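Local atomic coordinates of probable csgAB operon transcriptional regulatory protein (Salmonella typhimurium, PDB entry 5XP0), a protein that acts as the master transcriptional regulator of adhesive curli fimbriae, is necessary for transcription of the csgAB operon and promotes biofilm formation. Residues L34-Q39 / H123-L128; G60-M65 / G130-E135; R103-W108 / V114-E119; L22-K25 / Q29-A32; H48-S53 / M68-K73. One frame throughout, in Å; residues are numbered along the deposited sequence.

Contact 1. Residues L34-Q39 / H123-L128; sequences LQHLKQ and HVVSGL
The imidazole of His36 meets Val125 at a slant, its CE1 standing 3.9 Å from Val125 CG2. The ring is carried to this place because CG lies anti to the backbone N (chi1 -179°), which throws the imidazole out along the flank of its helix toward 123-128, and the two side chains cross at roughly a right angle. The same Val125 methyl also serves Leu37: CG2 is 3.9 Å from Leu37 CD2, so this single branch of the valine is wedged between an aromatic and an aliphatic neighbour. The Leu37 and Val125 side chains run past each other in opposite senses. One helical turn further on, Leu128 closes the inner side of the contact by placing CD1 3.9 Å from Leu37 CD1 and 4.0 Å from Leu37 CD2, a fork holding one methyl.

The backbones stay well apart, with the axes of the two short helical segments 10.7 Å from each other and inclined at -47°. This is the packing of the helices that follow the first and the fifth strand of the receiver fold, which lie on the same side of the parallel sheet; Leu37 and Leu128 both continue inward onto Leu64 of strand 61-66. Helix 121-132 also faces the second subunit, where Val124 packs on Leu28 of that chain.

No hydrogen bond or salt bridge joins the segments, and the close approaches fall to four side chains. The cohesion here is therefore probably that of packed methyl groups, with no directional bond.

Contact 2. Residues G60-M65 / G130-E135; sequences GCIVLM and GILRGE
Where helix 121-132 ends above the central sheet of the receiver domain, Ile62 of strand 61-66 reaches up to Ile131 and Leu132. One atom does all the touching on the strand side: Ile62 CD1 lies 3.6 Å from Leu132 CD2 and 4.0 Å from Ile131 CG2. Its chain is extended beyond CG1 (chi2 164°), so the terminal methyl is pushed away from the sheet into the angle between the two helix residues. Leu132 crosses it at about a right angle, while Ile131 meets it more aslant and passes on to Lys90 and Leu92 of the adjoining strand 90-94.

Directly after this apolar patch the helix is closed by a Schellman motif. Glu135 N returns to Gly130 O over 2.9 Å and Gly134 N to Ile131 O over 2.8 Å. Gly134 is the C' residue and takes a positive phi of 89°, a backbone conformation that suits glycine. The motif turns the chain outward, and the charged side chains that follow lie on the solvent side. Arg133 NH1 makes a weak, salt-bridged hydrogen bond of 3.3 Å to Glu135 OE2, which lies at the edge of the guanidinium in its plane. One face of that guanidinium rests over Gly130 CA, displaced toward the rim of the group. Leu132 also packs against His18.

Contact 3. Residues R103-W108 / V114-E119; sequences REIENW and VFYATE
Ile105 and Val114 form the close part of this contact, reaching toward each other tip to tip from helix 102-107 and the end of strand 111-114. Both branches of the isoleucine take part: CG2 lies 3.9 Å from Val114 CG2, and CD1 lies 4.1 Å from that same methyl. In Ile105, CG2 is anti to the backbone N and CG1 lies beside it (chi1 -68°), a fork that lets the two arms straddle the valine branch.

The outer side is looser. Tyr116, partly exposed, brings just its phenol oxygen across, with OH 4.1 Å from Ile105 CD1, a long van der Waals approach of a polar atom to a methyl at the margin. Within its own segment, Val114 CG1 sits 3.5 Å above one face of the tyrosine ring, offset toward the rim, so Val114 divides its methyls between the helix and the ring. Trp108 N bonds Ile105 O at 3.0 Å, and that carbonyl oxygen also lies in plane at the edge of the indole. Trp108 NE1 is hydrogen-bonded to the hydroxyl of Tyr100.

Among its neighbours, the contact ties the short helix 102-107 to strand 111-114, one of the two edge strands of the sheet within the chain. Leu142 of helix 140-147 packs on Ile105, Phe115 turns to Leu92 of strand 90-94, and beyond the tyrosine Thr118 O accepts a hydrogen bond from Thr31 OG1 of the second subunit.

Contact 4. Residues L22-K25 / Q29-A32; sequences LITK and QATA
Ala30 sets its single methyl against the end of strand 19-24, with CB 3.8 Å from Thr24 CG2 and 3.8 Å from Lys25 O. Leu22 completes this first shell two residues before Thr24 on the strand: its CD2 is 3.7 Å from the carbonyl oxygen Ala30 O and 4.4 Å from Ala30 CB. With CG anti to the backbone N (chi1 166°), Leu22 lies against the first turn of the helix, while its neighbours on the sheet side include Leu64.

These residues open the beta-alpha-beta unit formed by strand 19-24, helix 28-41 and strand 45-49, in which the CA atoms of Lys25 and Ala30 lie 7.4 Å apart. Behind the first shell, the hydroxyl of Thr24 is hydrogen-bonded to Asp66 OD2, which probably helps to hold CG2 toward Ala30. Asp66 ends strand 61-66, where the phospho-acceptor aspartate lies in canonical receiver domains. The helix start is held by a hydrogen bond between Ala30 N and Ser27 OG. Further out, Gln29 crosses to the second subunit, its NE2 bonding OD2 of Asp66 of the second subunit and its OE1 bonding ND2 of Asn95 of that subunit.

Contact 5. Residues H48-S53 / M68-K73; sequences HNIQRS and MEADKK
Ile50 sits at a corner of a tight turn, yet its buried side chain packs on a glutamate, Glu69, whose carboxylate belongs to the dimer interface. The turn is type I, running from Asn49 to Arg52, and follows strand 45-49 and opens the connection to strand 61-66 of the receiver domain; an Asx turn overlaps it, with Gln51 N giving a 2.9 Å hydrogen bond to Asn49 OD1 from above the carbonyl plane.

Across the contact the meeting is mostly apolar, with no hydrogen bond between the segments. Ile50 CG2 is 3.9 Å from Glu69 CB, and Ile50 CD1 lies 4.0 Å from Glu69 O, with Ala70 CB at 4.3 Å from the same methyl. CG1 anti to the backbone N (chi1 -171°) directs the isoleucine toward 68-73, where it crosses the glutamate at about a right angle. Glu69 CB faces Ile50, and the bend at chi2 (-57°) turns the carboxylate aside to a salt bridge with Lys25 NZ of the second subunit.

Behind Ile50, Ile23 of strand 19-24 packs on it, and Trp78 NE1 of helix 72-83 hydrogen-bonds its carbonyl oxygen. That helix begins just after Asp71, the N-cap, whose OD1 accepts a hydrogen bond from Leu74 N. The turn is also braced from its strand: His48 NE2 donates to Arg52 O over 2.8 Å, with the acceptor close to the imidazole plane.

In the fold
Contacts 1 and 2 share helix 121-132, and their centres lie 11 Å apart, joined where Leu37 CD1 comes within 3.6 Å of Leu64 CD1. Contacts 4 and 5 meet through the sheet: strands 19-24 and 45-49 are neighbours, and Thr24 O lies 2.9 Å from Ile50 N, a probable hydrogen bond. Segment 60-65 of contact 2 also meets the other side of the sheet through Met65, its CG lying 3.7 Å from Trp108 CH2 of contact 3 and its SD 4.0 Å from Ile50 CD1 of contact 5. Contacts 1 and 5 do not touch, with centres about 21 Å apart. Contacts 1, 3, 4 and 5 also touch the second subunit, whereas contact 2 stays within one chain.

Contact 1. Residues L34-Q39 / H123-L128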
# COMPACT_ATOMS: atom_id res chain seq x y z
N LEU B 34 -4.23 6.45 -1.30
CA LEU B 34 -5.17 7.43 -0.75
C LEU B 34 -5.12 8.75 -1.53
O LEU B 34 -6.15 9.37 -1.82
CB LEU B 34 -4.86 7.64 0.71
CG LEU B 34 -5.82 8.65 1.36
CD1 LEU B 34 -7.25 8.14 1.42
CD2 LEU B 34 -5.28 8.99 2.72
N GLN B 35 -3.94 9.24 -1.82
CA GLN B 35 -3.86 10.50 -2.55
C GLN B 35 -4.51 10.38 -3.92
O GLN B 35 -5.16 11.32 -4.40
CB GLN B 35 -2.41 10.95 -2.69
CG GLN B 35 -1.80 11.50 -1.40
CD GLN B 35 -0.56 12.33 -1.65
OE1 GLN B 35 -0.40 12.93 -2.72
NE2 GLN B 35 0.33 12.38 -0.67
N HIS B 36 -4.31 9.24 -4.57
CA HIS B 36 -4.90 9.03 -5.88
C HIS B 36 -6.42 9.03 -5.79
O HIS B 36 -7.10 9.64 -6.61
CB HIS B 36 -4.40 7.73 -6.48
CG HIS B 36 -4.94 7.47 -7.84
ND1 HIS B 36 -5.76 6.40 -8.12
CD2 HIS B 36 -4.80 8.15 -8.99
CE1 HIS B 36 -6.09 6.43 -9.40
NE2 HIS B 36 -5.52 7.48 -9.95
N LEU B 37 -6.97 8.39 -4.77
CA LEU B 37 -8.42 8.37 -4.64
C LEU B 37 -8.95 9.76 -4.30
O LEU B 37 -9.96 10.20 -4.86
CB LEU B 37 -8.84 7.33 -3.59
CG LEU B 37 -8.49 5.88 -3.89
CD1 LEU B 37 -9.00 4.95 -2.81
CD2 LEU B 37 -9.09 5.44 -5.23
N LYS B 38 -8.27 10.47 -3.41
CA LYS B 38 -8.72 11.80 -3.04
C LYS B 38 -8.75 12.70 -4.25
O LYS B 38 -9.71 13.45 -4.46
CB LYS B 38 -7.82 12.40 -1.95
CG LYS B 38 -8.09 11.82 -0.57
CD LYS B 38 -7.02 12.24 0.41
CE LYS B 38 -7.01 13.72 0.63
NZ LYS B 38 -5.93 14.10 1.58
N GLN B 39 -7.68 12.66 -5.06
CA GLN B 39 -7.62 13.54 -6.22
C GLN B 39 -8.59 13.12 -7.30
O GLN B 39 -9.22 13.96 -7.93
CB GLN B 39 -6.20 13.56 -6.79
CG GLN B 39 -5.22 14.34 -5.96
CD GLN B 39 -3.79 14.06 -6.38
OE1 GLN B 39 -3.54 13.41 -7.39
NE2 GLN B 39 -2.84 14.56 -5.60
N HIS B 123 -10.86 0.69 -12.13
CA HIS B 123 -11.95 -0.13 -11.60
C HIS B 123 -12.41 0.41 -10.23
O HIS B 123 -13.61 0.58 -9.96
CB HIS B 123 -11.39 -1.56 -11.47
CG HIS B 123 -12.35 -2.68 -11.75
ND1 HIS B 123 -12.99 -3.39 -10.76
CD2 HIS B 123 -12.68 -3.29 -12.92
CE1 HIS B 123 -13.71 -4.36 -11.31
NE2 HIS B 123 -13.55 -4.31 -12.61
N VAL B 124 -11.44 0.65 -9.34
CA VAL B 124 -11.80 1.02 -7.98
C VAL B 124 -12.31 2.46 -7.92
O VAL B 124 -13.31 2.74 -7.24
CB VAL B 124 -10.62 0.75 -7.04
CG1 VAL B 124 -10.89 1.23 -5.64
CG2 VAL B 124 -10.38 -0.76 -7.03
N VAL B 125 -11.65 3.40 -8.63
CA VAL B 125 -12.18 4.77 -8.72
C VAL B 125 -13.62 4.75 -9.20
O VAL B 125 -14.50 5.44 -8.66
CB VAL B 125 -11.33 5.63 -9.67
CG1 VAL B 125 -12.06 6.93 -10.08
CG2 VAL B 125 -9.98 5.93 -9.03
N SER B 126 -13.87 4.00 -10.26
CA SER B 126 -15.22 3.96 -10.83
C SER B 126 -16.23 3.43 -9.82
O SER B 126 -17.33 3.96 -9.68
CB SER B 126 -15.22 3.12 -12.10
OG SER B 126 -14.74 3.89 -13.19
N GLY B 127 -15.86 2.41 -9.06
CA GLY B 127 -16.76 1.92 -8.04
C GLY B 127 -17.05 2.96 -6.98
O GLY B 127 -18.20 3.13 -6.56
N LEU B 128 -16.01 3.68 -6.53
CA LEU B 128 -16.21 4.70 -5.51
C LEU B 128 -17.01 5.88 -6.03
O LEU B 128 -17.76 6.50 -5.27
CB LEU B 128 -14.83 5.15 -4.97
CG LEU B 128 -14.14 4.06 -4.14
CD1 LEU B 128 -12.70 4.44 -3.77
CD2 LEU B 128 -14.92 3.77 -2.87

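Contact 2. Residues G60-M65 / G130-E135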
# COMPACT_ATOMS: atom_id res chain seq x y z
N GLY B 60 -19.69 11.09 7.63
CA GLY B 60 -19.84 10.68 6.23
C GLY B 60 -18.87 9.61 5.77
O GLY B 60 -18.67 9.43 4.56
N CYS B 61 -18.26 8.89 6.70
CA CYS B 61 -17.08 8.11 6.38
C CYS B 61 -17.38 6.97 5.41
O CYS B 61 -18.29 6.16 5.60
CB CYS B 61 -16.44 7.56 7.65
SG CYS B 61 -15.55 8.80 8.58
N ILE B 62 -16.54 6.87 4.40
CA ILE B 62 -16.50 5.72 3.52
C ILE B 62 -15.25 4.96 3.93
O ILE B 62 -14.13 5.37 3.61
CB ILE B 62 -16.47 6.13 2.04
CG1 ILE B 62 -17.76 6.89 1.69
CG2 ILE B 62 -16.23 4.90 1.17
CD1 ILE B 62 -17.66 7.62 0.43
N VAL B 63 -15.43 3.87 4.65
CA VAL B 63 -14.31 3.10 5.17
C VAL B 63 -13.85 2.15 4.09
O VAL B 63 -14.65 1.40 3.54
CB VAL B 63 -14.71 2.34 6.44
CG1 VAL B 63 -13.62 1.41 6.82
CG2 VAL B 63 -15.09 3.32 7.58
N LEU B 64 -12.58 2.21 3.74
CA LEU B 64 -11.98 1.19 2.88
C LEU B 64 -11.14 0.29 3.77
O LEU B 64 -10.08 0.71 4.24
CB LEU B 64 -11.13 1.80 1.79
CG LEU B 64 -11.80 2.64 0.72
CD1 LEU B 64 -10.73 3.11 -0.31
CD2 LEU B 64 -12.85 1.81 0.07
N MET B 65 -11.62 -0.92 3.98
CA MET B 65 -11.08 -1.86 4.96
C MET B 65 -10.17 -2.85 4.24
O MET B 65 -10.66 -3.67 3.46
CB MET B 65 -12.22 -2.62 5.62
CG MET B 65 -11.78 -3.74 6.56
SD MET B 65 -10.91 -3.02 7.91
CE MET B 65 -12.17 -2.01 8.67
N GLY B 130 -19.43 5.49 -7.96
CA GLY B 130 -20.78 4.97 -7.74
C GLY B 130 -21.26 5.13 -6.31
O GLY B 130 -22.42 5.48 -6.07
N ILE B 131 -20.38 4.87 -5.33
CA ILE B 131 -20.79 4.98 -3.93
C ILE B 131 -21.19 6.41 -3.62
O ILE B 131 -22.18 6.66 -2.91
CB ILE B 131 -19.67 4.51 -2.98
CG1 ILE B 131 -19.57 2.99 -2.93
CG2 ILE B 131 -19.98 4.97 -1.55
CD1 ILE B 131 -19.02 2.38 -4.13
N LEU B 132 -20.44 7.37 -4.14
CA LEU B 132 -20.80 8.77 -3.92
C LEU B 132 -22.17 9.08 -4.49
O LEU B 132 -22.87 9.96 -3.97
CB LEU B 132 -19.77 9.68 -4.57
CG LEU B 132 -18.36 9.51 -4.03
CD1 LEU B 132 -17.43 10.54 -4.65
CD2 LEU B 132 -18.36 9.58 -2.50
N ARG B 133 -22.58 8.36 -5.54
CA ARG B 133 -23.91 8.54 -6.11
C ARG B 133 -24.97 7.73 -5.38
O ARG B 133 -26.09 7.65 -5.86
CB ARG B 133 -23.94 8.13 -7.59
CG ARG B 133 -23.03 8.91 -8.53
CD ARG B 133 -23.14 8.40 -9.99
NE ARG B 133 -21.81 8.10 -10.53
CZ ARG B 133 -21.38 6.90 -10.94
NH1 ARG B 133 -22.18 5.83 -10.91
NH2 ARG B 133 -20.14 6.77 -11.40
N GLY B 134 -24.63 7.08 -4.28
CA GLY B 134 -25.62 6.28 -3.58
C GLY B 134 -25.71 4.85 -4.05
O GLY B 134 -26.67 4.16 -3.68
N GLU B 135 -24.76 4.38 -4.86
CA GLU B 135 -24.76 3.01 -5.36
C GLU B 135 -23.85 2.10 -4.54
O GLU B 135 -22.80 2.52 -4.05
CB GLU B 135 -24.31 2.99 -6.81
CG GLU B 135 -25.10 3.96 -7.69
CD GLU B 135 -24.68 3.92 -9.15
OE1 GLU B 135 -23.85 3.07 -9.53
OE2 GLU B 135 -25.19 4.76 -9.91

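Contact 3. Residues R103-W108 / V114-E119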
# COMPACT_ATOMS: atom_id res chain seq x y z
N ARG B 103 -21.40 -15.22 2.99
CA ARG B 103 -21.89 -15.19 4.36
C ARG B 103 -21.04 -14.28 5.23
O ARG B 103 -21.56 -13.61 6.14
CB ARG B 103 -21.86 -16.60 4.97
CG ARG B 103 -22.31 -17.73 4.03
CD ARG B 103 -22.17 -19.09 4.70
NE ARG B 103 -20.77 -19.42 5.01
CZ ARG B 103 -19.96 -20.13 4.23
NH1 ARG B 103 -20.38 -20.62 3.07
NH2 ARG B 103 -18.72 -20.37 4.62
N GLU B 104 -19.75 -14.21 4.95
CA GLU B 104 -18.86 -13.33 5.72
C GLU B 104 -19.03 -11.88 5.32
O GLU B 104 -19.06 -10.99 6.16
CB GLU B 104 -17.40 -13.74 5.55
CG GLU B 104 -17.10 -15.20 5.85
CD GLU B 104 -17.81 -15.69 7.08
OE1 GLU B 104 -17.84 -14.95 8.08
OE2 GLU B 104 -18.36 -16.81 7.04
N ILE B 105 -19.12 -11.61 4.02
CA ILE B 105 -19.36 -10.25 3.57
C ILE B 105 -20.62 -9.67 4.21
O ILE B 105 -20.62 -8.54 4.71
CB ILE B 105 -19.45 -10.23 2.04
CG1 ILE B 105 -18.09 -10.53 1.45
CG2 ILE B 105 -19.98 -8.90 1.56
CD1 ILE B 105 -18.14 -10.99 0.02
N GLU B 106 -21.71 -10.44 4.20
CA GLU B 106 -22.97 -9.96 4.76
C GLU B 106 -22.84 -9.59 6.22
O GLU B 106 -23.56 -8.69 6.69
CB GLU B 106 -24.07 -11.02 4.62
CG GLU B 106 -25.48 -10.58 5.01
CD GLU B 106 -25.79 -10.73 6.50
OE1 GLU B 106 -25.15 -11.55 7.20
OE2 GLU B 106 -26.72 -10.04 6.98
N ASN B 107 -21.98 -10.28 6.97
CA ASN B 107 -21.85 -9.98 8.39
C ASN B 107 -21.13 -8.67 8.67
O ASN B 107 -21.13 -8.21 9.81
CB ASN B 107 -21.14 -11.12 9.10
CG ASN B 107 -22.06 -11.87 10.01
OD1 ASN B 107 -22.21 -11.52 11.18
ND2 ASN B 107 -22.71 -12.89 9.48
N TRP B 108 -20.51 -8.06 7.68
CA TRP B 108 -19.92 -6.74 7.89
C TRP B 108 -21.02 -5.70 8.08
O TRP B 108 -21.92 -5.61 7.25
CB TRP B 108 -19.04 -6.36 6.70
CG TRP B 108 -17.69 -6.96 6.82
CD1 TRP B 108 -17.29 -8.19 6.36
CD2 TRP B 108 -16.56 -6.38 7.47
NE1 TRP B 108 -15.96 -8.40 6.67
CE2 TRP B 108 -15.49 -7.30 7.36
CE3 TRP B 108 -16.33 -5.17 8.11
CZ2 TRP B 108 -14.24 -7.05 7.88
CZ3 TRP B 108 -15.09 -4.93 8.65
CH2 TRP B 108 -14.05 -5.86 8.51
N VAL B 114 -17.42 -4.45 -2.34
CA VAL B 114 -16.31 -5.36 -2.21
C VAL B 114 -15.42 -5.15 -3.42
O VAL B 114 -15.86 -5.32 -4.56
CB VAL B 114 -16.75 -6.82 -2.14
CG1 VAL B 114 -15.53 -7.68 -2.07
CG2 VAL B 114 -17.68 -7.04 -0.95
N PHE B 115 -14.18 -4.77 -3.19
CA PHE B 115 -13.18 -4.66 -4.24
C PHE B 115 -12.26 -5.87 -4.18
O PHE B 115 -11.69 -6.16 -3.13
CB PHE B 115 -12.38 -3.38 -4.06
CG PHE B 115 -13.19 -2.15 -4.27
CD1 PHE B 115 -13.69 -1.86 -5.51
CD2 PHE B 115 -13.45 -1.28 -3.22
CE1 PHE B 115 -14.46 -0.74 -5.71
CE2 PHE B 115 -14.20 -0.16 -3.40
CZ PHE B 115 -14.71 0.12 -4.68
N TYR B 116 -12.10 -6.55 -5.31
CA TYR B 116 -11.15 -7.68 -5.39
C TYR B 116 -9.84 -7.33 -6.09
O TYR B 116 -8.80 -7.96 -5.83
CB TYR B 116 -11.81 -8.85 -6.14
CG TYR B 116 -13.01 -9.41 -5.49
CD1 TYR B 116 -12.89 -10.35 -4.47
CD2 TYR B 116 -14.28 -9.01 -5.89
CE1 TYR B 116 -13.99 -10.87 -3.87
CE2 TYR B 116 -15.39 -9.53 -5.29
CZ TYR B 116 -15.24 -10.45 -4.28
OH TYR B 116 -16.35 -10.97 -3.70
N ALA B 117 -9.87 -6.35 -6.99
CA ALA B 117 -8.77 -6.14 -7.93
C ALA B 117 -7.57 -5.57 -7.19
O ALA B 117 -7.70 -4.63 -6.41
CB ALA B 117 -9.17 -5.19 -9.05
N THR B 118 -6.41 -6.14 -7.44
CA THR B 118 -5.16 -5.62 -6.91
C THR B 118 -4.37 -4.87 -7.99
O THR B 118 -3.31 -4.32 -7.70
CB THR B 118 -4.35 -6.78 -6.28
OG1 THR B 118 -4.78 -7.02 -4.92
CG2 THR B 118 -2.84 -6.55 -6.30
N GLU B 119 -4.90 -4.79 -9.21
CA GLU B 119 -4.17 -4.16 -10.30
C GLU B 119 -4.92 -3.05 -11.03
O GLU B 119 -4.30 -2.34 -11.83
CB GLU B 119 -3.78 -5.22 -11.34
CG GLU B 119 -3.00 -6.39 -10.77
CD GLU B 119 -2.78 -7.50 -11.80
OE1 GLU B 119 -3.55 -7.56 -12.78
OE2 GLU B 119 -1.85 -8.30 -11.61

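Contact 4. Residues L22-K25 / Q29-A32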
# COMPACT_ATOMS: atom_id res chain seq x y z
N LEU B 22 -9.13 5.15 4.91
CA LEU B 22 -8.45 3.97 4.42
C LEU B 22 -7.81 3.29 5.62
O LEU B 22 -6.88 3.82 6.24
CB LEU B 22 -7.45 4.37 3.35
CG LEU B 22 -6.44 3.27 2.98
CD1 LEU B 22 -7.14 2.10 2.39
CD2 LEU B 22 -5.55 3.83 1.95
N ILE B 23 -8.31 2.12 5.95
CA ILE B 23 -7.84 1.39 7.12
C ILE B 23 -7.00 0.25 6.61
O ILE B 23 -7.52 -0.72 6.03
CB ILE B 23 -9.00 0.89 7.97
CG1 ILE B 23 -9.83 2.06 8.47
CG2 ILE B 23 -8.45 0.06 9.19
CD1 ILE B 23 -11.04 1.64 9.32
N THR B 24 -5.70 0.34 6.87
CA THR B 24 -4.74 -0.59 6.30
C THR B 24 -3.45 -0.52 7.11
O THR B 24 -3.39 0.10 8.18
CB THR B 24 -4.50 -0.23 4.83
OG1 THR B 24 -3.60 -1.19 4.24
CG2 THR B 24 -3.95 1.15 4.78
N LYS B 25 -2.40 -1.13 6.58
CA LYS B 25 -1.07 -0.97 7.17
C LYS B 25 -0.49 0.33 6.65
O LYS B 25 -0.37 0.50 5.43
CB LYS B 25 -0.16 -2.11 6.75
CG LYS B 25 1.30 -1.92 7.20
CD LYS B 25 2.17 -3.07 6.72
CE LYS B 25 1.98 -4.36 7.47
NZ LYS B 25 3.21 -5.22 7.28
N GLN B 29 2.97 3.16 0.09
CA GLN B 29 2.04 2.83 -0.97
C GLN B 29 0.58 3.08 -0.58
O GLN B 29 -0.20 3.49 -1.43
CB GLN B 29 2.22 1.41 -1.47
CG GLN B 29 2.10 0.38 -0.48
CD GLN B 29 3.43 -0.00 0.15
OE1 GLN B 29 4.24 0.86 0.52
NE2 GLN B 29 3.67 -1.30 0.28
N ALA B 30 0.22 2.90 0.69
CA ALA B 30 -1.13 3.27 1.13
C ALA B 30 -1.38 4.76 0.96
O ALA B 30 -2.46 5.18 0.53
CB ALA B 30 -1.33 2.85 2.58
N THR B 31 -0.39 5.58 1.28
CA THR B 31 -0.51 7.01 1.05
C THR B 31 -0.69 7.32 -0.42
O THR B 31 -1.51 8.19 -0.78
CB THR B 31 0.75 7.72 1.59
OG1 THR B 31 0.78 7.55 3.01
CG2 THR B 31 0.76 9.20 1.22
N ALA B 32 0.06 6.64 -1.29
CA ALA B 32 -0.08 6.87 -2.73
C ALA B 32 -1.48 6.50 -3.18
O ALA B 32 -2.07 7.21 -4.01
CB ALA B 32 0.92 6.05 -3.54

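Contact 5. Residues H48-S53 / M68-K73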
# COMPACT_ATOMS: atom_id res chain seq x y z
N HIS B 48 -5.75 5.20 8.35
CA HIS B 48 -5.74 4.76 9.75
C HIS B 48 -5.15 3.37 9.86
O HIS B 48 -5.56 2.46 9.15
CB HIS B 48 -7.14 4.79 10.35
CG HIS B 48 -7.19 4.28 11.76
ND1 HIS B 48 -6.99 5.09 12.85
CD2 HIS B 48 -7.38 3.03 12.25
CE1 HIS B 48 -7.11 4.38 13.95
NE2 HIS B 48 -7.34 3.12 13.62
N ASN B 49 -4.23 3.19 10.82
CA ASN B 49 -3.59 1.90 11.05
C ASN B 49 -4.62 0.87 11.52
O ASN B 49 -5.17 1.00 12.62
CB ASN B 49 -2.51 2.04 12.12
CG ASN B 49 -1.62 0.82 12.20
OD1 ASN B 49 -2.04 -0.30 11.87
ND2 ASN B 49 -0.38 1.04 12.57
N ILE B 50 -4.82 -0.17 10.71
CA ILE B 50 -5.77 -1.24 10.99
C ILE B 50 -5.50 -1.92 12.31
O ILE B 50 -6.42 -2.52 12.91
CB ILE B 50 -5.73 -2.26 9.84
CG1 ILE B 50 -6.86 -3.27 9.99
CG2 ILE B 50 -4.34 -2.98 9.77
CD1 ILE B 50 -7.12 -4.09 8.72
N GLN B 51 -4.27 -1.86 12.79
CA GLN B 51 -3.93 -2.45 14.08
C GLN B 51 -4.10 -1.48 15.23
O GLN B 51 -3.84 -1.86 16.37
CB GLN B 51 -2.52 -3.03 14.06
CG GLN B 51 -2.40 -4.10 13.01
CD GLN B 51 -1.30 -5.10 13.28
OE1 GLN B 51 -1.57 -6.29 13.44
NE2 GLN B 51 -0.07 -4.63 13.33
N ARG B 52 -4.55 -0.26 14.98
CA ARG B 52 -4.80 0.67 16.07
C ARG B 52 -6.28 0.95 16.22
O ARG B 52 -7.05 0.92 15.25
CB ARG B 52 -4.01 1.96 15.91
CG ARG B 52 -2.53 1.68 16.20
CD ARG B 52 -1.67 2.89 16.49
NE ARG B 52 -0.29 2.47 16.72
CZ ARG B 52 0.16 1.96 17.87
NH1 ARG B 52 -0.66 1.80 18.90
NH2 ARG B 52 1.43 1.59 17.99
N SER B 53 -6.68 1.15 17.48
CA SER B 53 -8.06 1.43 17.81
C SER B 53 -8.47 2.80 17.30
O SER B 53 -7.64 3.67 17.08
CB SER B 53 -8.27 1.36 19.33
OG SER B 53 -7.41 2.26 20.02
N MET B 68 -6.43 -7.66 3.11
CA MET B 68 -5.14 -8.36 3.15
C MET B 68 -4.41 -8.15 4.46
O MET B 68 -3.46 -8.88 4.74
CB MET B 68 -4.24 -7.86 2.03
CG MET B 68 -4.38 -8.54 0.69
SD MET B 68 -3.21 -7.81 -0.49
CE MET B 68 -3.82 -8.53 -2.04
N GLU B 69 -4.79 -7.15 5.24
CA GLU B 69 -4.15 -6.88 6.52
C GLU B 69 -4.99 -7.37 7.69
O GLU B 69 -4.63 -7.16 8.84
CB GLU B 69 -3.88 -5.38 6.67
CG GLU B 69 -2.95 -4.84 5.60
CD GLU B 69 -1.63 -5.56 5.58
OE1 GLU B 69 -1.06 -5.79 6.66
OE2 GLU B 69 -1.19 -5.97 4.49
N ALA B 70 -6.11 -8.03 7.41
CA ALA B 70 -7.08 -8.42 8.42
C ALA B 70 -6.96 -9.92 8.67
O ALA B 70 -6.71 -10.68 7.74
CB ALA B 70 -8.51 -8.09 7.99
N ASP B 71 -6.97 -10.29 9.93
CA ASP B 71 -7.13 -11.66 10.37
C ASP B 71 -8.45 -11.73 11.13
O ASP B 71 -9.18 -10.75 11.24
CB ASP B 71 -5.94 -12.07 11.24
CG ASP B 71 -5.66 -11.08 12.35
OD1 ASP B 71 -6.60 -10.41 12.80
OD2 ASP B 71 -4.49 -10.97 12.76
N LYS B 72 -8.73 -12.90 11.71
CA LYS B 72 -10.03 -13.08 12.31
C LYS B 72 -10.21 -12.10 13.46
O LYS B 72 -11.31 -11.58 13.67
CB LYS B 72 -10.19 -14.53 12.80
CG LYS B 72 -11.51 -14.81 13.54
CD LYS B 72 -11.54 -16.21 14.15
CE LYS B 72 -12.94 -16.61 14.62
NZ LYS B 72 -13.38 -15.84 15.82
N LYS B 73 -9.14 -11.84 14.20
CA LYS B 73 -9.24 -10.94 15.35
C LYS B 73 -9.59 -9.52 14.89
O LYS B 73 -10.51 -8.89 15.42
CB LYS B 73 -7.91 -10.95 16.10
CG LYS B 73 -7.65 -12.24 16.87
CD LYS B 73 -6.22 -12.31 17.41
CE LYS B 73 -5.94 -13.65 18.08
NZ LYS B 73 -6.73 -13.86 19.32